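Local coordinates for protein putative agmatinase (Clostridium difficile, PDB 3LHL) that probably hydrolyses agmatine to putrescine and urea, as a manganese-dependent member of the arginase family, at residues F120-D125 with T216-G221; T124-E129 with I153-I158; L203-A208 with R225-I230; A208-G213 with T260-K265. All blocks are in the same frame, centred on the assembly; numbering follows the deposited sequence.

Contact 1: residues F120-D125 with T216-G221; sequences FDAHTD and TPEPGG. With MN (manganese (II) ion), chain C; MN (manganese (II) ion), chain B.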
loop_
_atom_site.group_PDB
_atom_site.type_symbol
_atom_site.label_atom_id
_atom_site.label_comp_id
_atom_site.label_asym_id
_atom_site.label_seq_id
_atom_site.Cartn_x
_atom_site.Cartn_y
_atom_site.Cartn_z
ATOM N N PHE A 120 0.451 -1.982 -6.528
ATOM C CA PHE A 120 1.806 -2.481 -6.766
ATOM C C PHE A 120 1.928 -3.777 -5.975
ATOM O O PHE A 120 1.623 -3.818 -4.779
ATOM C CB PHE A 120 2.850 -1.460 -6.305
ATOM C CG PHE A 120 3.041 -0.318 -7.266
ATOM C CD1 PHE A 120 3.878 -0.455 -8.371
ATOM C CD2 PHE A 120 2.358 0.881 -7.088
ATOM C CE1 PHE A 120 4.032 0.588 -9.288
ATOM C CE2 PHE A 120 2.504 1.933 -8.003
ATOM C CZ PHE A 120 3.340 1.787 -9.102
ATOM N N ASP A 121 2.390 -4.831 -6.633
ATOM C CA ASP A 121 2.457 -6.123 -5.970
ATOM C C ASP A 121 3.197 -7.137 -6.838
ATOM O O ASP A 121 3.325 -6.961 -8.054
ATOM C CB ASP A 121 1.023 -6.626 -5.752
ATOM C CG ASP A 121 0.870 -7.499 -4.513
ATOM O OD1 ASP A 121 1.619 -8.493 -4.365
ATOM O OD2 ASP A 121 -0.020 -7.181 -3.693
ATOM N N ALA A 122 3.674 -8.204 -6.205
ATOM C CA ALA A 122 4.345 -9.277 -6.922
ATOM C C ALA A 122 3.240 -10.275 -7.254
ATOM O O ALA A 122 3.354 -11.064 -8.201
ATOM C CB ALA A 122 5.382 -9.925 -6.042
ATOM N N HIS A 123 2.159 -10.211 -6.474
ATOM C CA HIS A 123 1.013 -11.102 -6.638
ATOM C C HIS A 123 -0.251 -10.378 -7.096
ATOM O O HIS A 123 -0.467 -9.207 -6.764
ATOM C CB HIS A 123 0.734 -11.829 -5.319
ATOM C CG HIS A 123 1.966 -12.369 -4.667
ATOM N ND1 HIS A 123 2.739 -11.619 -3.805
ATOM C CD2 HIS A 123 2.611 -13.551 -4.820
ATOM C CE1 HIS A 123 3.808 -12.315 -3.460
ATOM N NE2 HIS A 123 3.754 -13.490 -4.063
ATOM N N THR A 124 -1.088 -11.092 -7.845
ATOM C CA THR A 124 -2.338 -10.542 -8.359
ATOM C C THR A 124 -3.343 -10.258 -7.242
ATOM O O THR A 124 -4.030 -9.234 -7.260
ATOM C CB THR A 124 -3.020 -11.513 -9.369
ATOM O OG1 THR A 124 -3.551 -12.644 -8.664
ATOM C CG2 THR A 124 -2.020 -11.999 -10.423
ATOM N N ASP A 125 -3.422 -11.165 -6.270
ATOM C CA ASP A 125 -4.367 -11.020 -5.166
ATOM C C ASP A 125 -5.804 -11.048 -5.694
ATOM O O ASP A 125 -6.718 -10.509 -5.074
ATOM C CB ASP A 125 -4.122 -9.710 -4.410
ATOM C CG ASP A 125 -2.906 -9.775 -3.512
ATOM O OD1 ASP A 125 -2.354 -10.882 -3.342
ATOM O OD2 ASP A 125 -2.508 -8.723 -2.968
ATOM N N THR A 216 5.886 -13.604 1.195
ATOM C CA THR A 216 5.976 -14.448 0.007
ATOM C C THR A 216 6.900 -13.848 -1.042
ATOM O O THR A 216 6.438 -13.336 -2.057
ATOM C CB THR A 216 4.582 -14.611 -0.622
ATOM O OG1 THR A 216 3.615 -14.757 0.426
ATOM C CG2 THR A 216 4.533 -15.834 -1.546
ATOM N N PRO A 217 8.221 -13.913 -0.815
ATOM C CA PRO A 217 9.216 -13.371 -1.745
ATOM C C PRO A 217 9.075 -13.962 -3.146
ATOM O O PRO A 217 8.902 -15.168 -3.300
ATOM C CB PRO A 217 10.543 -13.764 -1.100
ATOM C CG PRO A 217 10.212 -13.868 0.346
ATOM C CD PRO A 217 8.877 -14.546 0.339
ATOM N N GLU A 218 9.163 -13.113 -4.162
ATOM C CA GLU A 218 9.043 -13.569 -5.542
ATOM C C GLU A 218 10.185 -13.037 -6.407
ATOM O O GLU A 218 10.297 -11.831 -6.636
ATOM C CB GLU A 218 7.703 -13.113 -6.124
ATOM C CG GLU A 218 7.418 -13.619 -7.527
ATOM C CD GLU A 218 7.250 -15.131 -7.589
ATOM O OE1 GLU A 218 6.668 -15.710 -6.643
ATOM O OE2 GLU A 218 7.683 -15.735 -8.592
ATOM N N PRO A 219 11.050 -13.935 -6.905
ATOM C CA PRO A 219 12.175 -13.512 -7.748
ATOM C C PRO A 219 11.686 -12.815 -9.016
ATOM O O PRO A 219 10.578 -13.075 -9.485
ATOM C CB PRO A 219 12.888 -14.829 -8.069
ATOM C CG PRO A 219 12.536 -15.713 -6.901
ATOM C CD PRO A 219 11.079 -15.392 -6.680
ATOM N N GLY A 220 12.511 -11.930 -9.563
ATOM C CA GLY A 220 12.138 -11.234 -10.782
ATOM C C GLY A 220 11.463 -9.879 -10.632
ATOM O O GLY A 220 10.834 -9.405 -11.575
ATOM N N GLY A 221 11.584 -9.247 -9.468
ATOM C CA GLY A 221 10.970 -7.944 -9.282
ATOM C C GLY A 221 11.936 -6.809 -9.583
ATOM O O GLY A 221 13.073 -7.047 -10.001
HETATM MN MN MN C . 2.283 -9.643 -2.475
HETATM MN MN MN B . -0.521 -8.189 -1.837
#
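His123 and Thr216 meet at the edge of the imidazole, and here the contact is tight. The carbonyl O of Thr216 lies in the ring plane, 3.2 Å from CE1 of His123. The methyl CG2 of Thr216 comes up to NE2 of His123 at 3.5 Å. The Thr216 torsion, chi1 -40°, leaves this methyl rather than the hydroxyl against the ring. The rest of the contact is looser. CB of Ala122 touches CB of Glu218 at 3.9 Å. Thr216 is exposed on its outer side, and Glu218 is partly exposed. The Ala122 methyl also covers one face of the His123 ring, near its rim.

The metal bonds lie within residues 120-125. ND1 of His123 binds a manganese ion at 2.4 Å. The same ion takes OD1 of Asp121, and OD2 of Asp121 binds the second manganese at 2.2 Å. One carboxylate therefore bridges the pair. OD1 of Asp121 also accepts the backbone N-H of His123 at 2.8 Å, from above the carboxylate plane, in an Asx turn. The bond ties the backbone of His123 to the carboxylate that binds the same ion.

Asp125 shares the second manganese with Asp121, Asp202 and His98. Asp202 and Asp204 complete the site of the first. The arrangement is the binuclear manganese centre of the arginase family, built at the ends of parallel strands and in the loops that follow them.

Contact 2: residues T124-E129 with I153-I158; sequences TDLREE and IFQFGI. With MN (manganese (II) ion), chain B.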
loop_
_atom_site.group_PDB
_atom_site.type_symbol
_atom_site.label_atom_id
_atom_site.label_comp_id
_atom_site.label_asym_id
_atom_site.label_seq_id
_atom_site.Cartn_x
_atom_site.Cartn_y
_atom_site.Cartn_z
ATOM N N THR A 124 -1.088 -11.092 -7.845
ATOM C CA THR A 124 -2.338 -10.542 -8.359
ATOM C C THR A 124 -3.343 -10.258 -7.242
ATOM O O THR A 124 -4.030 -9.234 -7.260
ATOM C CB THR A 124 -3.020 -11.513 -9.369
ATOM O OG1 THR A 124 -3.551 -12.644 -8.664
ATOM C CG2 THR A 124 -2.020 -11.999 -10.423
ATOM N N ASP A 125 -3.422 -11.165 -6.270
ATOM C CA ASP A 125 -4.367 -11.020 -5.166
ATOM C C ASP A 125 -5.804 -11.048 -5.694
ATOM O O ASP A 125 -6.718 -10.509 -5.074
ATOM C CB ASP A 125 -4.122 -9.710 -4.410
ATOM C CG ASP A 125 -2.906 -9.775 -3.512
ATOM O OD1 ASP A 125 -2.354 -10.882 -3.342
ATOM O OD2 ASP A 125 -2.508 -8.723 -2.968
ATOM N N LEU A 126 -5.998 -11.688 -6.844
ATOM C CA LEU A 126 -7.316 -11.756 -7.449
ATOM C C LEU A 126 -8.115 -13.025 -7.152
ATOM O O LEU A 126 -9.292 -13.108 -7.496
ATOM C CB LEU A 126 -7.197 -11.560 -8.962
ATOM C CG LEU A 126 -6.935 -10.128 -9.441
ATOM C CD1 LEU A 126 -6.814 -10.097 -10.953
ATOM C CD2 LEU A 126 -8.079 -9.224 -8.990
ATOM N N ARG A 127 -7.509 -14.016 -6.510
ATOM C CA ARG A 127 -8.268 -15.229 -6.241
ATOM C C ARG A 127 -9.437 -14.952 -5.297
ATOM O O ARG A 127 -9.361 -14.082 -4.426
ATOM C CB ARG A 127 -7.364 -16.334 -5.689
ATOM C CG ARG A 127 -6.822 -16.127 -4.295
ATOM C CD ARG A 127 -5.760 -17.189 -4.030
ATOM N NE ARG A 127 -4.638 -17.025 -4.952
ATOM C CZ ARG A 127 -3.722 -17.954 -5.208
ATOM N NH1 ARG A 127 -3.782 -19.139 -4.614
ATOM N NH2 ARG A 127 -2.737 -17.689 -6.057
ATOM N N GLU A 128 -10.523 -15.694 -5.500
ATOM C CA GLU A 128 -11.745 -15.551 -4.714
ATOM C C GLU A 128 -11.546 -15.943 -3.250
ATOM O O GLU A 128 -12.086 -15.300 -2.351
ATOM C CB GLU A 128 -12.850 -16.397 -5.351
ATOM C CG GLU A 128 -14.223 -16.307 -4.681
ATOM C CD GLU A 128 -14.777 -14.890 -4.617
ATOM O OE1 GLU A 128 -14.503 -14.084 -5.532
ATOM O OE2 GLU A 128 -15.507 -14.588 -3.653
ATOM N N GLU A 129 -10.768 -16.995 -3.012
ATOM C CA GLU A 129 -10.505 -17.447 -1.652
ATOM C C GLU A 129 -9.078 -17.936 -1.502
ATOM O O GLU A 129 -8.396 -18.224 -2.483
ATOM C CB GLU A 129 -11.427 -18.606 -1.253
ATOM C CG GLU A 129 -12.906 -18.302 -1.178
ATOM C CD GLU A 129 -13.670 -19.429 -0.495
ATOM O OE1 GLU A 129 -13.270 -20.605 -0.652
ATOM O OE2 GLU A 129 -14.671 -19.141 0.197
ATOM N N ILE A 153 -9.289 -0.520 -11.449
ATOM C CA ILE A 153 -8.093 -1.073 -10.829
ATOM C C ILE A 153 -6.935 -1.225 -11.804
ATOM O O ILE A 153 -7.098 -1.762 -12.902
ATOM C CB ILE A 153 -8.420 -2.435 -10.192
ATOM C CG1 ILE A 153 -9.615 -2.264 -9.245
ATOM C CG2 ILE A 153 -7.205 -2.985 -9.451
ATOM C CD1 ILE A 153 -10.145 -3.556 -8.667
ATOM N N PHE A 154 -5.767 -0.739 -11.386
ATOM C CA PHE A 154 -4.547 -0.792 -12.189
ATOM C C PHE A 154 -3.451 -1.455 -11.369
ATOM O O PHE A 154 -3.068 -0.956 -10.314
ATOM C CB PHE A 154 -4.134 0.624 -12.591
ATOM C CG PHE A 154 -5.158 1.323 -13.423
ATOM C CD1 PHE A 154 -5.037 1.364 -14.808
ATOM C CD2 PHE A 154 -6.287 1.883 -12.827
ATOM C CE1 PHE A 154 -6.028 1.947 -15.592
ATOM C CE2 PHE A 154 -7.286 2.470 -13.603
ATOM C CZ PHE A 154 -7.156 2.500 -14.988
ATOM N N GLN A 155 -2.950 -2.580 -11.864
ATOM C CA GLN A 155 -1.934 -3.337 -11.151
ATOM C C GLN A 155 -0.593 -3.270 -11.860
ATOM O O GLN A 155 -0.531 -3.292 -13.089
ATOM C CB GLN A 155 -2.410 -4.782 -11.010
ATOM C CG GLN A 155 -3.902 -4.867 -10.676
ATOM C CD GLN A 155 -4.362 -6.269 -10.355
ATOM O OE1 GLN A 155 -3.987 -6.841 -9.328
ATOM N NE2 GLN A 155 -5.177 -6.837 -11.233
ATOM N N PHE A 156 0.478 -3.191 -11.075
ATOM C CA PHE A 156 1.828 -3.086 -11.620
ATOM C C PHE A 156 2.841 -3.998 -10.942
ATOM O O PHE A 156 2.807 -4.175 -9.728
ATOM C CB PHE A 156 2.314 -1.645 -11.487
ATOM C CG PHE A 156 1.474 -0.660 -12.219
ATOM C CD1 PHE A 156 1.789 -0.295 -13.527
ATOM C CD2 PHE A 156 0.357 -0.097 -11.610
ATOM C CE1 PHE A 156 1.003 0.620 -14.217
ATOM C CE2 PHE A 156 -0.437 0.822 -12.296
ATOM C CZ PHE A 156 -0.114 1.180 -13.598
ATOM N N GLY A 157 3.744 -4.559 -11.742
ATOM C CA GLY A 157 4.790 -5.419 -11.217
ATOM C C GLY A 157 4.404 -6.859 -10.944
ATOM O O GLY A 157 5.222 -7.638 -10.455
ATOM N N ILE A 158 3.165 -7.215 -11.268
ATOM C CA ILE A 158 2.658 -8.562 -11.031
ATOM C C ILE A 158 3.490 -9.638 -11.728
ATOM O O ILE A 158 3.800 -9.529 -12.912
ATOM C CB ILE A 158 1.194 -8.694 -11.515
ATOM C CG1 ILE A 158 0.400 -7.421 -11.176
ATOM C CG2 ILE A 158 0.549 -9.927 -10.870
ATOM C CD1 ILE A 158 0.301 -7.096 -9.694
HETATM MN MN MN B . -0.521 -8.189 -1.837
#
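Thr124 and Ile158 press methyl to methyl. CG2 of Thr124 lies 3.3 Å from CG2 of Ile158, tighter than a usual carbon contact. The two side chains cross at about a right angle. Gln155 reaches the loop next to them with its chain extended beyond CG. The end of its side chain lies beside the Thr124 carbonyl and the CD1 methyl of Leu126. Leu126 and Gln155 approach from opposite directions.

The next shell is an ST turn. The Thr124 hydroxyl sits between its backbone N and carbonyl carbon, chi1 72°. From there OG1 accepts the backbone N-H of Leu126 at 3.2 Å, with an N-H...O angle of 165°. Asp125, between the two residues of this turn, binds manganese through OD2 at 2.4 Å.

Farther out, Glu128 forms salt bridges to Lys142 and Arg143, and Arg127 forms one to Glu165. Asp125 and Leu126 touch Ile141 of helix 140-148. Thr124 and Ile158 both touch Phe166 of helix 163-170 and Met177 of strand 176-179. The loop thus lies against strand 153-158, with helices 140-148 and 163-170 and the neighbouring strand 176-179 around it.

Contact 3: residues L203-A208 with R225-I230; sequences LDVLDA and REFQEI. With MN (manganese (II) ion), chain C.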
loop_
_atom_site.group_PDB
_atom_site.type_symbol
_atom_site.label_atom_id
_atom_site.label_comp_id
_atom_site.label_asym_id
_atom_site.label_seq_id
_atom_site.Cartn_x
_atom_site.Cartn_y
_atom_site.Cartn_z
ATOM N N LEU A 203 4.817 -4.142 -0.556
ATOM C CA LEU A 203 6.262 -4.035 -0.699
ATOM C C LEU A 203 6.953 -5.212 -1.385
ATOM O O LEU A 203 8.086 -5.066 -1.846
ATOM C CB LEU A 203 6.910 -3.758 0.663
ATOM C CG LEU A 203 6.480 -2.431 1.311
ATOM C CD1 LEU A 203 6.992 -2.351 2.740
ATOM C CD2 LEU A 203 6.996 -1.261 0.481
ATOM N N ASP A 204 6.303 -6.374 -1.468
ATOM C CA ASP A 204 6.964 -7.486 -2.147
ATOM C C ASP A 204 6.987 -7.278 -3.658
ATOM O O ASP A 204 7.375 -8.169 -4.404
ATOM C CB ASP A 204 6.331 -8.849 -1.807
ATOM C CG ASP A 204 4.911 -8.999 -2.317
ATOM O OD1 ASP A 204 4.541 -8.364 -3.327
ATOM O OD2 ASP A 204 4.164 -9.784 -1.702
ATOM N N VAL A 205 6.561 -6.101 -4.113
ATOM C CA VAL A 205 6.606 -5.811 -5.537
ATOM C C VAL A 205 8.097 -5.724 -5.870
ATOM O O VAL A 205 8.516 -5.969 -7.004
ATOM C CB VAL A 205 5.914 -4.463 -5.886
ATOM C CG1 VAL A 205 6.697 -3.284 -5.298
ATOM C CG2 VAL A 205 5.790 -4.331 -7.393
ATOM N N LEU A 206 8.892 -5.377 -4.860
ATOM C CA LEU A 206 10.337 -5.281 -5.021
ATOM C C LEU A 206 10.873 -6.704 -5.145
ATOM O O LEU A 206 10.280 -7.640 -4.608
ATOM C CB LEU A 206 10.962 -4.591 -3.804
ATOM C CG LEU A 206 10.632 -3.106 -3.642
ATOM C CD1 LEU A 206 10.923 -2.657 -2.219
ATOM C CD2 LEU A 206 11.440 -2.297 -4.647
ATOM N N ASP A 207 11.982 -6.869 -5.859
ATOM C CA ASP A 207 12.565 -8.191 -6.028
ATOM C C ASP A 207 12.819 -8.859 -4.680
ATOM O O ASP A 207 13.148 -8.197 -3.698
ATOM C CB ASP A 207 13.882 -8.113 -6.799
ATOM C CG ASP A 207 14.500 -9.482 -7.009
ATOM O OD1 ASP A 207 13.854 -10.313 -7.682
ATOM O OD2 ASP A 207 15.615 -9.731 -6.493
ATOM N N ALA A 208 12.668 -10.177 -4.648
ATOM C CA ALA A 208 12.868 -10.947 -3.427
ATOM C C ALA A 208 14.252 -10.782 -2.802
ATOM O O ALA A 208 14.369 -10.733 -1.581
ATOM C CB ALA A 208 12.596 -12.426 -3.700
ATOM N N ARG A 225 16.184 1.371 -7.132
ATOM C CA ARG A 225 16.446 2.491 -8.029
ATOM C C ARG A 225 15.348 2.613 -9.080
ATOM O O ARG A 225 14.917 3.716 -9.424
ATOM C CB ARG A 225 17.805 2.326 -8.712
ATOM C CG ARG A 225 18.565 3.635 -8.861
ATOM C CD ARG A 225 19.716 3.504 -9.838
ATOM N NE ARG A 225 20.496 2.301 -9.580
ATOM C CZ ARG A 225 21.497 1.883 -10.346
ATOM N NH1 ARG A 225 21.848 2.573 -11.423
ATOM N NH2 ARG A 225 22.136 0.765 -10.037
ATOM N N GLU A 226 14.896 1.474 -9.591
ATOM C CA GLU A 226 13.831 1.459 -10.587
ATOM C C GLU A 226 12.507 1.853 -9.935
ATOM O O GLU A 226 11.753 2.660 -10.474
ATOM C CB GLU A 226 13.696 0.063 -11.198
ATOM C CG GLU A 226 14.944 -0.419 -11.934
ATOM C CD GLU A 226 14.896 -1.901 -12.270
ATOM O OE1 GLU A 226 14.811 -2.724 -11.334
ATOM O OE2 GLU A 226 14.947 -2.242 -13.468
ATOM N N PHE A 227 12.236 1.293 -8.761
ATOM C CA PHE A 227 10.988 1.578 -8.068
ATOM C C PHE A 227 10.778 3.040 -7.683
ATOM O O PHE A 227 9.687 3.582 -7.875
ATOM C CB PHE A 227 10.863 0.725 -6.804
ATOM C CG PHE A 227 9.516 0.835 -6.139
ATOM C CD1 PHE A 227 8.405 0.187 -6.679
ATOM C CD2 PHE A 227 9.347 1.620 -5.004
ATOM C CE1 PHE A 227 7.144 0.323 -6.099
ATOM C CE2 PHE A 227 8.086 1.763 -4.414
ATOM C CZ PHE A 227 6.984 1.113 -4.964
ATOM N N GLN A 228 11.811 3.683 -7.146
ATOM C CA GLN A 228 11.671 5.070 -6.714
ATOM C C GLN A 228 11.189 6.007 -7.816
ATOM O O GLN A 228 10.683 7.092 -7.534
ATOM C CB GLN A 228 12.985 5.582 -6.107
ATOM C CG GLN A 228 14.008 6.097 -7.092
ATOM C CD GLN A 228 15.295 6.512 -6.405
ATOM O OE1 GLN A 228 15.275 7.006 -5.278
ATOM N NE2 GLN A 228 16.419 6.330 -7.088
ATOM N N GLU A 229 11.331 5.585 -9.068
ATOM C CA GLU A 229 10.878 6.397 -10.195
ATOM C C GLU A 229 9.379 6.692 -10.105
ATOM O O GLU A 229 8.912 7.709 -10.614
ATOM C CB GLU A 229 11.173 5.687 -11.518
ATOM C CG GLU A 229 12.636 5.717 -11.929
ATOM C CD GLU A 229 13.168 7.135 -12.039
ATOM O OE1 GLU A 229 12.485 7.987 -12.651
ATOM O OE2 GLU A 229 14.270 7.400 -11.516
ATOM N N ILE A 230 8.621 5.809 -9.460
ATOM C CA ILE A 230 7.185 6.041 -9.350
ATOM C C ILE A 230 6.918 7.264 -8.481
ATOM O O ILE A 230 5.891 7.925 -8.627
ATOM C CB ILE A 230 6.424 4.829 -8.752
ATOM C CG1 ILE A 230 6.723 4.687 -7.257
ATOM C CG2 ILE A 230 6.812 3.565 -9.491
ATOM C CD1 ILE A 230 5.703 3.838 -6.523
HETATM MN MN MN C . 2.283 -9.643 -2.475
#
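Val205 and Leu206 pack on Phe227 in the alpha/beta fold of the arginase family. They belong to the loop that leaves strand 196-202 of the central parallel sheet. Phe227 belongs to helix 224-227.

The loop starts as a short 3-10 turn at Leu203. The carbonyl O of Leu203 accepts the backbone N-H of Leu206 at 3.1 Å. Leu203 itself leans on Ala263 and Ile266 of helix 258-278. Asp204 comes next and faces the metal centre. Its OD2 is the close metal ligand, 2.0 Å from the manganese ion. Its OD1, farther from the same manganese at 2.7 Å, takes the backbone N-H of Ala122.

Val205 turns toward the helix. Its CG1 methyl lies between the backbone N and the carbonyl carbon, chi1 67°. This methyl meets the outer part of the aromatic ring, with CG1 of Val205 lying 3.7 Å from CE1 of Phe227. Consecutive residues of the turn thus face the metal (Asp204) and the helix (Val205).

Leu206 follows and reaches the same aromatic side chain nearer the helix backbone. Ile230, three residues on from Phe227, covers one face of the ring near its rim. The Leu206 side chain runs across that of Phe227 and rests on its root, with CD2 of Leu206 3.8 Å from CB of Phe227.

Contact 4: residues A208-G213 with T260-K265; sequences ASVFPG and TVIACK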
loop_
_atom_site.group_PDB
_atom_site.type_symbol
_atom_site.label_atom_id
_atom_site.label_comp_id
_atom_site.label_asym_id
_atom_site.label_seq_id
_atom_site.Cartn_x
_atom_site.Cartn_y
_atom_site.Cartn_z
ATOM N N ALA A 208 12.668 -10.177 -4.648
ATOM C CA ALA A 208 12.868 -10.947 -3.427
ATOM C C ALA A 208 14.252 -10.782 -2.802
ATOM O O ALA A 208 14.369 -10.733 -1.581
ATOM C CB ALA A 208 12.596 -12.426 -3.700
ATOM N N SER A 209 15.296 -10.692 -3.623
ATOM C CA SER A 209 16.657 -10.550 -3.098
ATOM C C SER A 209 16.936 -9.137 -2.600
ATOM O O SER A 209 17.908 -8.900 -1.882
ATOM C CB SER A 209 17.685 -10.926 -4.166
ATOM O OG SER A 209 17.549 -12.282 -4.545
ATOM N N VAL A 210 16.084 -8.201 -2.995
ATOM C CA VAL A 210 16.221 -6.814 -2.581
ATOM C C VAL A 210 15.419 -6.597 -1.300
ATOM O O VAL A 210 15.896 -5.958 -0.364
ATOM C CB VAL A 210 15.688 -5.857 -3.673
ATOM C CG1 VAL A 210 15.627 -4.422 -3.139
ATOM C CG2 VAL A 210 16.572 -5.948 -4.919
ATOM N N PHE A 211 14.202 -7.136 -1.270
ATOM C CA PHE A 211 13.307 -6.990 -0.119
ATOM C C PHE A 211 12.852 -8.377 0.336
ATOM O O PHE A 211 11.712 -8.770 0.112
ATOM C CB PHE A 211 12.087 -6.151 -0.520
ATOM C CG PHE A 211 11.231 -5.699 0.643
ATOM C CD1 PHE A 211 11.526 -4.522 1.326
ATOM C CD2 PHE A 211 10.123 -6.438 1.037
ATOM C CE1 PHE A 211 10.725 -4.085 2.390
ATOM C CE2 PHE A 211 9.317 -6.014 2.095
ATOM C CZ PHE A 211 9.620 -4.834 2.772
ATOM N N PRO A 212 13.745 -9.134 0.987
ATOM C CA PRO A 212 13.390 -10.477 1.452
ATOM C C PRO A 212 12.558 -10.494 2.733
ATOM O O PRO A 212 11.970 -11.524 3.090
ATOM C CB PRO A 212 14.752 -11.142 1.615
ATOM C CG PRO A 212 15.608 -10.005 2.085
ATOM C CD PRO A 212 15.180 -8.862 1.194
ATOM N N GLY A 213 12.507 -9.356 3.420
ATOM C CA GLY A 213 11.745 -9.271 4.654
ATOM C C GLY A 213 10.263 -9.151 4.364
ATOM O O GLY A 213 9.632 -8.139 4.692
ATOM N N THR A 260 13.626 -3.252 6.332
ATOM C CA THR A 260 13.009 -2.246 7.186
ATOM C C THR A 260 13.437 -0.850 6.739
ATOM O O THR A 260 12.634 0.084 6.697
ATOM C CB THR A 260 13.420 -2.466 8.659
ATOM O OG1 THR A 260 12.997 -3.772 9.075
ATOM C CG2 THR A 260 12.785 -1.411 9.573
ATOM N N VAL A 261 14.714 -0.720 6.398
ATOM C CA VAL A 261 15.256 0.551 5.956
ATOM C C VAL A 261 14.565 0.955 4.659
ATOM O O VAL A 261 14.215 2.113 4.465
ATOM C CB VAL A 261 16.780 0.442 5.727
ATOM C CG1 VAL A 261 17.336 1.774 5.255
ATOM C CG2 VAL A 261 17.461 0.008 7.018
ATOM N N ILE A 262 14.370 -0.015 3.775
ATOM C CA ILE A 262 13.710 0.242 2.501
ATOM C C ILE A 262 12.287 0.748 2.735
ATOM O O ILE A 262 11.845 1.702 2.095
ATOM C CB ILE A 262 13.660 -1.039 1.641
ATOM C CG1 ILE A 262 15.090 -1.485 1.303
ATOM C CG2 ILE A 262 12.829 -0.798 0.394
ATOM C CD1 ILE A 262 15.178 -2.755 0.463
ATOM N N ALA A 263 11.573 0.106 3.657
ATOM C CA ALA A 263 10.201 0.500 3.963
ATOM C C ALA A 263 10.179 1.923 4.528
ATOM O O ALA A 263 9.284 2.714 4.227
ATOM C CB ALA A 263 9.584 -0.476 4.973
ATOM N N CYS A 264 11.173 2.238 5.349
ATOM C CA CYS A 264 11.254 3.555 5.956
ATOM C C CYS A 264 11.451 4.623 4.897
ATOM O O CYS A 264 10.805 5.667 4.937
ATOM C CB CYS A 264 12.394 3.605 6.967
ATOM S SG CYS A 264 12.052 2.709 8.504
ATOM N N LYS A 265 12.336 4.354 3.942
ATOM C CA LYS A 265 12.602 5.316 2.884
ATOM C C LYS A 265 11.376 5.470 1.989
ATOM O O LYS A 265 11.032 6.580 1.577
ATOM C CB LYS A 265 13.813 4.877 2.058
ATOM C CG LYS A 265 14.304 5.925 1.064
ATOM C CD LYS A 265 15.590 5.468 0.382
ATOM C CE LYS A 265 16.215 6.584 -0.435
ATOM N NZ LYS A 265 17.582 6.210 -0.898
#
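Apolar contacts carry the meeting of Val210 and Phe211 with Ile262. The isoleucine uses two of its branches. With chi1 -63°, CG1 of Ile262 lies beside the backbone N and carries CD1 out to Val210, while CG2 faces the phenylalanine ring. The CD1 methyl of Ile262, at the end of an extended arm, lies 4.0 Å from CG1 of Val210. The other branch, CG2 of Ile262, lies 4.1 Å from CD1 of Phe211. The methyl meets the ring obliquely.

Side chain and backbone also touch. CD1 of Ile262 comes to 3.4 Å from the carbonyl O of Val210. The backbone N of Ala263 lies near the ring edge of Phe211, close to its plane.

These contacts set the long loop after strand 196-202 against helix 258-278, the last helix of the arginase-type alpha/beta fold. Phe211 and Ile262 are buried, while Val210 is partly exposed.

Hydrogen bonds lie around the apolar patch. One joins loop and helix directly: the backbone N of Gly213 bonds to the hydroxyl of Ser259. Gly213 also pairs through its backbone with Ser250.

The loop after strand 115-120 opens contacts 1 and 2. Contact 2 closes first, over helix 140-148, when the chain reaches strand 153-158. Contact 1 is the longer closure: it waits for residues 216-221. Contacts 3 and 4 open before contact 1 closes, from the loop after strand 196-202, and share Ala208. Contact 3 closes on residues 225-230, contact 4 on helix 258-278. Both therefore cross contact 1, and they cross each other. Contacts 1 and 3 meet at the manganese ion bound by both His123 and Asp204, while contacts 1 and 2 share the ligand Asp125. Contacts 3 and 4 tie the loop after strand 196-202 to helix 224-227 and helix 258-278.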